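Local coordinates for protein dehalogenase-like hydrolase (Ralstonia solanacearum, PDB 3UMB) that probably catalyses the hydrolytic dehalogenation of small (S)-2-haloalkanoic acids to the corresponding (R)-2-hydroxyalkanoic acids, releasing halide, at residues A[144-149]-A[166-171]; A[159-164]-A[191-196]. One frame throughout, in Å; residues are numbered along the deposited sequence.

Contact 1 of 2, residues A[144-149]-A[166-171]; sequences HVLSVD and RAFGVP
H144 and A167 supply the closest polar approach, NE2 of H144 lying 3.1 Å from the carbonyl O of A167, yet the angle is too poor for a hydrogen bond, because A167 O lies above the imidazole plane and not in line with an N-H. The ring is used mainly as a flat surface and an edge. Over its face rests the methyl of A167, a CH-pi contact with CB 4.0 Å from the ring centroid and 14° off the normal. Its edge is turned to F168 in a T-shaped pair, with H144 CD2 3.4 Å above the middle of the phenyl ring and the planes at 69°. A chi1 of -51°, which sets CG of H144 opposite its carbonyl carbon, swings the imidazole to where it can meet both neighbours. Two strand positions on, L146 straddles the same methyl, since CD1 and CD2 each lie 3.8 Å from A167 CB. Alanine suits this helix position because its small methyl fits between imidazole and isobutyl group, whereas F168 is broad enough to offer a face to H144 and still reach inward. G169 then ends the helix at positive phi. Helix 163-168 thus packs against edge strand 144-147, whose inner neighbour is strand 118-122; F168 extends across to A6, V8 and I175, while V145 meets L129 of helix 126-134.

Contact 2 of 2, residues A[159-164]-A[191-196]; sequences AAYALA and HGFTTF
The CB of Y161 is set squarely over the imidazole of H191, 3.7 Å from the ring centroid and 12° off the normal, the close-fitting CH-pi heart of the interface. Beside it F193 enters edge-on: its CZ lies 3.7 Å from the carbonyl O of Y161, near the ring plane, and CE2 is 4.0 Å from Y161 CB. That carbonyl accepts the backbone N-H of A164, and the phenyl edge merely packs beside it. With chi1 at -70° the phenol of Y161 is carried away from the contact, so CB packs on H191 while the hydroxyl is held by D184. A164 CB to F193 CE1, at 4.3 Å, is looser though buried. Farther out, A162 CB is 4.2 Å from H191 CE1; alanine at 162 and 164 adds little bulk, and H191 NE2 comes to 3.8 Å from A162 N. A162 and H191 are only partly buried, yet NE2, covered here, has no hydrogen-bond partner in the model; a sodium ion lies about 3 Å from the H191 side chain. G192, C-prime residue of a Schellman motif at positive phi, closes helix 182-191, the middle of the beta-alpha-beta crossover between strands 175-179 and 194-198, as in the Rossmann-like core of HAD hydrolases.

Overall arrangement
Both contacts involve helix 163-168 and reach the same parallel sheet, but at different places. Contact 1 fixes the end of that helix to edge strand 144-147 near the surface; contact 2 joins the preceding helical turns to the end of helix 182-191 and the start of strand 194-198, and is more buried. Each sets an alkyl carbon over a histidine face, but contact 1 adds a T-shaped aromatic pair, whereas contact 2 sets a phenylalanine edge against a backbone carbonyl, with aliphatic carbons packed about the ring. Their centres are 9 Å apart, and L163 links them, its CD1 touching S147 O at 3.3 Å.

Contact 1 of 2, residues A[144-149]-A[166-171]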
ATOM      1  N   HIS A 144       2.576 -25.959 -11.557  1.00 38.04           N
ATOM      2  CA  HIS A 144       3.004 -24.621 -12.018  1.00 35.93           C
ATOM      3  C   HIS A 144       3.502 -23.766 -10.862  1.00 33.28           C
ATOM      4  O   HIS A 144       2.904 -23.730  -9.813  1.00 32.81           O
ATOM      5  CB  HIS A 144       1.861 -23.909 -12.743  1.00 36.19           C
ATOM      6  CG  HIS A 144       1.201 -24.724 -13.825  1.00 39.29           C
ATOM      7  ND1 HIS A 144       1.703 -24.804 -15.112  1.00 40.26           N
ATOM      8  CD2 HIS A 144       0.061 -25.463 -13.819  1.00 39.78           C
ATOM      9  CE1 HIS A 144       0.899 -25.555 -15.848  1.00 41.19           C
ATOM     10  NE2 HIS A 144      -0.104 -25.968 -15.089  1.00 40.74           N
ATOM     11  N   VAL A 145       4.633 -23.110 -11.068  1.00 30.96           N
ATOM     12  CA  VAL A 145       5.217 -22.201 -10.104  1.00 29.02           C
ATOM     13  C   VAL A 145       5.286 -20.861 -10.867  1.00 27.90           C
ATOM     14  O   VAL A 145       6.136 -20.671 -11.766  1.00 28.32           O
ATOM     15  CB  VAL A 145       6.584 -22.719  -9.598  1.00 29.39           C
ATOM     16  CG1 VAL A 145       7.391 -21.626  -8.881  1.00 29.64           C
ATOM     17  CG2 VAL A 145       6.393 -23.922  -8.660  1.00 28.39           C
ATOM     18  N   LEU A 146       4.345 -19.971 -10.539  1.00 25.55           N
ATOM     19  CA  LEU A 146       4.089 -18.756 -11.313  1.00 24.24           C
ATOM     20  C   LEU A 146       4.529 -17.466 -10.570  1.00 23.51           C
ATOM     21  O   LEU A 146       4.403 -17.331  -9.363  1.00 23.45           O
ATOM     22  CB  LEU A 146       2.599 -18.702 -11.710  1.00 22.67           C
ATOM     23  CG  LEU A 146       2.019 -19.986 -12.362  1.00 22.14           C
ATOM     24  CD1 LEU A 146       0.556 -19.997 -12.291  1.00 18.36           C
ATOM     25  CD2 LEU A 146       2.459 -20.131 -13.836  1.00 21.91           C
ATOM     26  N   SER A 147       5.085 -16.540 -11.331  1.00 23.20           N
ATOM     27  CA  SER A 147       5.570 -15.272 -10.833  1.00 22.27           C
ATOM     28  C   SER A 147       4.919 -14.153 -11.599  1.00 20.84           C
ATOM     29  O   SER A 147       4.809 -14.214 -12.819  1.00 21.38           O
ATOM     30  CB  SER A 147       7.060 -15.187 -11.057  1.00 22.95           C
ATOM     31  OG  SER A 147       7.562 -13.885 -10.829  1.00 23.58           O
ATOM     32  N   VAL A 148       4.550 -13.106 -10.889  1.00 19.08           N
ATOM     33  CA  VAL A 148       4.036 -11.897 -11.509  1.00 18.28           C
ATOM     34  C   VAL A 148       5.064 -11.229 -12.390  1.00 17.38           C
ATOM     35  O   VAL A 148       4.786 -10.258 -13.056  1.00 15.68           O
ATOM     36  CB  VAL A 148       3.607 -10.885 -10.440  1.00 18.49           C
ATOM     37  CG1 VAL A 148       2.631 -11.528  -9.463  1.00 15.57           C
ATOM     38  CG2 VAL A 148       4.878 -10.298  -9.712  1.00 19.57           C
ATOM     39  N   ASP A 149       6.283 -11.733 -12.392  1.00 18.84           N
ATOM     40  CA  ASP A 149       7.290 -11.197 -13.275  1.00 20.32           C
ATOM     41  C   ASP A 149       6.953 -11.338 -14.787  1.00 20.46           C
ATOM     42  O   ASP A 149       7.460 -10.599 -15.620  1.00 21.31           O
ATOM     43  CB  ASP A 149       8.609 -11.903 -12.991  1.00 21.68           C
ATOM     44  CG  ASP A 149       9.755 -11.281 -13.732  1.00 21.43           C
ATOM     45  OD1 ASP A 149      10.289 -10.220 -13.305  1.00 20.71           O
ATOM     46  OD2 ASP A 149      10.123 -11.883 -14.727  1.00 23.62           O
ATOM     47  N   ARG A 166      -4.739 -19.067 -16.693  1.00 29.11           N
ATOM     48  CA  ARG A 166      -4.032 -19.368 -17.945  1.00 29.96           C
ATOM     49  C   ARG A 166      -3.237 -20.590 -17.873  1.00 30.42           C
ATOM     50  O   ARG A 166      -3.344 -21.411 -18.753  1.00 31.22           O
ATOM     51  CB  ARG A 166      -3.047 -18.291 -18.379  1.00 29.83           C
ATOM     52  CG  ARG A 166      -3.653 -17.358 -19.393  1.00 32.56           C
ATOM     53  CD  ARG A 166      -2.616 -16.831 -20.411  1.00 32.38           C
ATOM     54  NE  ARG A 166      -1.559 -16.059 -19.786  1.00 28.42           N
ATOM     55  CZ  ARG A 166      -1.767 -14.957 -19.106  1.00 27.75           C
ATOM     56  NH1 ARG A 166      -3.000 -14.486 -18.949  1.00 31.45           N
ATOM     57  NH2 ARG A 166      -0.739 -14.295 -18.617  1.00 28.56           N
ATOM     58  N   ALA A 167      -2.372 -20.682 -16.865  1.00 31.18           N
ATOM     59  CA  ALA A 167      -1.499 -21.857 -16.701  1.00 31.42           C
ATOM     60  C   ALA A 167      -2.280 -23.191 -16.495  1.00 32.26           C
ATOM     61  O   ALA A 167      -1.849 -24.226 -16.983  1.00 30.94           O
ATOM     62  CB  ALA A 167      -0.519 -21.644 -15.569  1.00 30.61           C
ATOM     63  N   PHE A 168      -3.415 -23.133 -15.794  1.00 33.99           N
ATOM     64  CA  PHE A 168      -4.172 -24.340 -15.429  1.00 36.25           C
ATOM     65  C   PHE A 168      -5.224 -24.773 -16.455  1.00 37.42           C
ATOM     66  O   PHE A 168      -5.747 -25.875 -16.344  1.00 38.19           O
ATOM     67  CB  PHE A 168      -4.798 -24.187 -14.023  1.00 36.33           C
ATOM     68  CG  PHE A 168      -3.795 -24.428 -12.917  1.00 39.00           C
ATOM     69  CD1 PHE A 168      -3.625 -25.689 -12.383  1.00 39.90           C
ATOM     70  CD2 PHE A 168      -2.933 -23.412 -12.514  1.00 38.76           C
ATOM     71  CE1 PHE A 168      -2.658 -25.915 -11.419  1.00 41.61           C
ATOM     72  CE2 PHE A 168      -1.962 -23.637 -11.566  1.00 40.00           C
ATOM     73  CZ  PHE A 168      -1.820 -24.886 -11.014  1.00 41.03           C
ATOM     74  N   GLY A 169      -5.524 -23.898 -17.419  1.00 37.98           N
ATOM     75  CA  GLY A 169      -6.485 -24.161 -18.454  1.00 38.39           C
ATOM     76  C   GLY A 169      -7.896 -24.215 -17.922  1.00 39.43           C
ATOM     77  O   GLY A 169      -8.762 -24.777 -18.586  1.00 40.00           O
ATOM     78  N   VAL A 170      -8.137 -23.620 -16.744  1.00 39.71           N
ATOM     79  CA  VAL A 170      -9.474 -23.552 -16.128  1.00 39.52           C
ATOM     80  C   VAL A 170      -9.864 -22.109 -15.745  1.00 39.03           C
ATOM     81  O   VAL A 170      -8.992 -21.282 -15.503  1.00 38.53           O
ATOM     82  CB  VAL A 170      -9.582 -24.471 -14.870  1.00 39.99           C
ATOM     83  CG1 VAL A 170      -9.234 -25.931 -15.241  1.00 41.40           C
ATOM     84  CG2 VAL A 170      -8.683 -23.989 -13.742  1.00 39.44           C
ATOM     85  N   PRO A 171     -11.180 -21.804 -15.721  1.00 38.19           N
ATOM     86  CA  PRO A 171     -11.668 -20.519 -15.259  1.00 37.53           C
ATOM     87  C   PRO A 171     -11.270 -20.325 -13.826  1.00 36.53           C
ATOM     88  O   PRO A 171     -11.101 -21.307 -13.120  1.00 37.35           O
ATOM     89  CB  PRO A 171     -13.200 -20.666 -15.319  1.00 37.43           C
ATOM     90  CG  PRO A 171     -13.443 -21.692 -16.289  1.00 38.03           C
ATOM     91  CD  PRO A 171     -12.271 -22.635 -16.262  1.00 38.55           C
TER

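Contact 2 of 2, residues A[159-164]-A[191-196]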
ATOM      1  N   ALA A 159      -3.790  -8.623 -14.114  1.00 17.95           N
ATOM      2  CA  ALA A 159      -2.882  -9.368 -14.988  1.00 18.53           C
ATOM      3  C   ALA A 159      -2.110 -10.394 -14.150  1.00 18.56           C
ATOM      4  O   ALA A 159      -1.689 -11.419 -14.693  1.00 18.04           O
ATOM      5  CB  ALA A 159      -1.896  -8.427 -15.720  1.00 18.75           C
ATOM      6  N   ALA A 160      -1.889 -10.088 -12.864  1.00 18.78           N
ATOM      7  CA  ALA A 160      -1.199 -11.021 -11.934  1.00 18.97           C
ATOM      8  C   ALA A 160      -2.104 -12.176 -11.588  1.00 19.27           C
ATOM      9  O   ALA A 160      -1.696 -13.314 -11.690  1.00 19.44           O
ATOM     10  CB  ALA A 160      -0.745 -10.334 -10.657  1.00 19.16           C
ATOM     11  N   TYR A 161      -3.335 -11.888 -11.180  1.00 20.02           N
ATOM     12  CA  TYR A 161      -4.304 -12.949 -10.868  1.00 20.55           C
ATOM     13  C   TYR A 161      -4.558 -13.819 -12.122  1.00 20.82           C
ATOM     14  O   TYR A 161      -4.561 -15.068 -12.050  1.00 20.90           O
ATOM     15  CB  TYR A 161      -5.607 -12.381 -10.283  1.00 21.14           C
ATOM     16  CG  TYR A 161      -5.451 -11.820  -8.865  1.00 19.74           C
ATOM     17  CD1 TYR A 161      -4.961 -12.626  -7.808  1.00 19.84           C
ATOM     18  CD2 TYR A 161      -5.808 -10.517  -8.575  1.00 18.55           C
ATOM     19  CE1 TYR A 161      -4.783 -12.115  -6.497  1.00 15.84           C
ATOM     20  CE2 TYR A 161      -5.648  -9.987  -7.257  1.00 19.17           C
ATOM     21  CZ  TYR A 161      -5.133 -10.797  -6.228  1.00 18.77           C
ATOM     22  OH  TYR A 161      -5.002 -10.269  -4.954  1.00 20.46           O
ATOM     23  N   ALA A 162      -4.649 -13.169 -13.280  1.00 19.75           N
ATOM     24  CA  ALA A 162      -4.954 -13.880 -14.495  1.00 19.81           C
ATOM     25  C   ALA A 162      -3.955 -14.954 -14.842  1.00 19.98           C
ATOM     26  O   ALA A 162      -4.300 -15.825 -15.619  1.00 21.10           O
ATOM     27  CB  ALA A 162      -5.136 -12.952 -15.684  1.00 18.76           C
ATOM     28  N   LEU A 163      -2.747 -14.903 -14.304  1.00 20.44           N
ATOM     29  CA  LEU A 163      -1.762 -15.921 -14.636  1.00 22.31           C
ATOM     30  C   LEU A 163      -2.261 -17.352 -14.307  1.00 22.81           C
ATOM     31  O   LEU A 163      -1.910 -18.296 -15.005  1.00 23.49           O
ATOM     32  CB  LEU A 163      -0.364 -15.648 -13.995  1.00 21.61           C
ATOM     33  CG  LEU A 163       0.485 -14.466 -14.505  1.00 20.52           C
ATOM     34  CD1 LEU A 163       1.615 -14.086 -13.527  1.00 16.49           C
ATOM     35  CD2 LEU A 163       1.044 -14.727 -15.877  1.00 20.41           C
ATOM     36  N   ALA A 164      -3.072 -17.517 -13.269  1.00 23.83           N
ATOM     37  CA  ALA A 164      -3.354 -18.878 -12.790  1.00 24.26           C
ATOM     38  C   ALA A 164      -4.421 -19.562 -13.630  1.00 24.42           C
ATOM     39  O   ALA A 164      -4.199 -20.674 -14.075  1.00 24.27           O
ATOM     40  CB  ALA A 164      -3.670 -18.916 -11.329  1.00 24.27           C
ATOM     41  N   HIS A 191     -11.435 -11.162  -8.390  1.00 24.55           N
ATOM     42  CA  HIS A 191     -11.120 -11.684  -9.718  1.00 25.90           C
ATOM     43  C   HIS A 191     -12.024 -12.858 -10.128  1.00 26.52           C
ATOM     44  O   HIS A 191     -12.175 -13.146 -11.302  1.00 26.68           O
ATOM     45  CB  HIS A 191      -9.664 -12.101  -9.763  1.00 25.92           C
ATOM     46  CG  HIS A 191      -9.161 -12.448 -11.136  1.00 25.73           C
ATOM     47  ND1 HIS A 191      -8.945 -11.497 -12.110  1.00 24.36           N
ATOM     48  CD2 HIS A 191      -8.816 -13.633 -11.687  1.00 25.42           C
ATOM     49  CE1 HIS A 191      -8.467 -12.083 -13.193  1.00 26.24           C
ATOM     50  NE2 HIS A 191      -8.383 -13.380 -12.966  1.00 25.42           N
ATOM     51  N   GLY A 192     -12.638 -13.509  -9.148  1.00 27.43           N
ATOM     52  CA  GLY A 192     -13.588 -14.603  -9.385  1.00 27.95           C
ATOM     53  C   GLY A 192     -13.127 -15.992  -8.924  1.00 27.07           C
ATOM     54  O   GLY A 192     -13.744 -16.979  -9.314  1.00 28.10           O
ATOM     55  N   PHE A 193     -12.050 -16.095  -8.149  1.00 25.84           N
ATOM     56  CA  PHE A 193     -11.635 -17.401  -7.594  1.00 25.84           C
ATOM     57  C   PHE A 193     -12.503 -17.791  -6.430  1.00 25.79           C
ATOM     58  O   PHE A 193     -13.110 -16.950  -5.781  1.00 25.06           O
ATOM     59  CB  PHE A 193     -10.215 -17.403  -7.029  1.00 25.49           C
ATOM     60  CG  PHE A 193      -9.145 -17.119  -8.032  1.00 25.64           C
ATOM     61  CD1 PHE A 193      -8.531 -18.148  -8.730  1.00 23.89           C
ATOM     62  CD2 PHE A 193      -8.714 -15.804  -8.258  1.00 25.22           C
ATOM     63  CE1 PHE A 193      -7.523 -17.881  -9.656  1.00 22.90           C
ATOM     64  CE2 PHE A 193      -7.706 -15.542  -9.152  1.00 23.05           C
ATOM     65  CZ  PHE A 193      -7.098 -16.589  -9.858  1.00 22.39           C
ATOM     66  N   THR A 194     -12.523 -19.083  -6.141  1.00 26.18           N
ATOM     67  CA  THR A 194     -12.962 -19.541  -4.826  1.00 26.66           C
ATOM     68  C   THR A 194     -11.739 -19.339  -3.972  1.00 26.26           C
ATOM     69  O   THR A 194     -10.666 -19.838  -4.303  1.00 26.62           O
ATOM     70  CB  THR A 194     -13.313 -21.065  -4.781  1.00 26.95           C
ATOM     71  OG1 THR A 194     -14.260 -21.376  -5.808  1.00 28.21           O
ATOM     72  CG2 THR A 194     -13.884 -21.441  -3.401  1.00 27.62           C
ATOM     73  N   THR A 195     -11.867 -18.611  -2.876  1.00 26.18           N
ATOM     74  CA  THR A 195     -10.690 -18.332  -2.093  1.00 25.45           C
ATOM     75  C   THR A 195     -10.799 -18.818  -0.638  1.00 25.12           C
ATOM     76  O   THR A 195     -11.865 -18.781  -0.026  1.00 24.35           O
ATOM     77  CB  THR A 195     -10.415 -16.819  -2.090  1.00 25.05           C
ATOM     78  OG1 THR A 195     -11.467 -16.186  -1.389  1.00 26.55           O
ATOM     79  CG2 THR A 195     -10.366 -16.261  -3.486  1.00 23.86           C
ATOM     80  N   PHE A 196      -9.653 -19.192  -0.090  1.00 25.02           N
ATOM     81  CA  PHE A 196      -9.532 -19.537   1.293  1.00 26.12           C
ATOM     82  C   PHE A 196      -8.435 -18.669   1.916  1.00 25.53           C
ATOM     83  O   PHE A 196      -7.332 -18.598   1.391  1.00 25.35           O
ATOM     84  CB  PHE A 196      -9.137 -21.015   1.417  1.00 27.29           C
ATOM     85  CG  PHE A 196      -9.077 -21.504   2.835  1.00 30.00           C
ATOM     86  CD1 PHE A 196     -10.212 -22.081   3.434  1.00 33.22           C
ATOM     87  CD2 PHE A 196      -7.903 -21.386   3.580  1.00 32.81           C
ATOM     88  CE1 PHE A 196     -10.186 -22.513   4.748  1.00 33.60           C
ATOM     89  CE2 PHE A 196      -7.869 -21.837   4.928  1.00 35.45           C
ATOM     90  CZ  PHE A 196      -9.020 -22.402   5.498  1.00 34.11           C
TER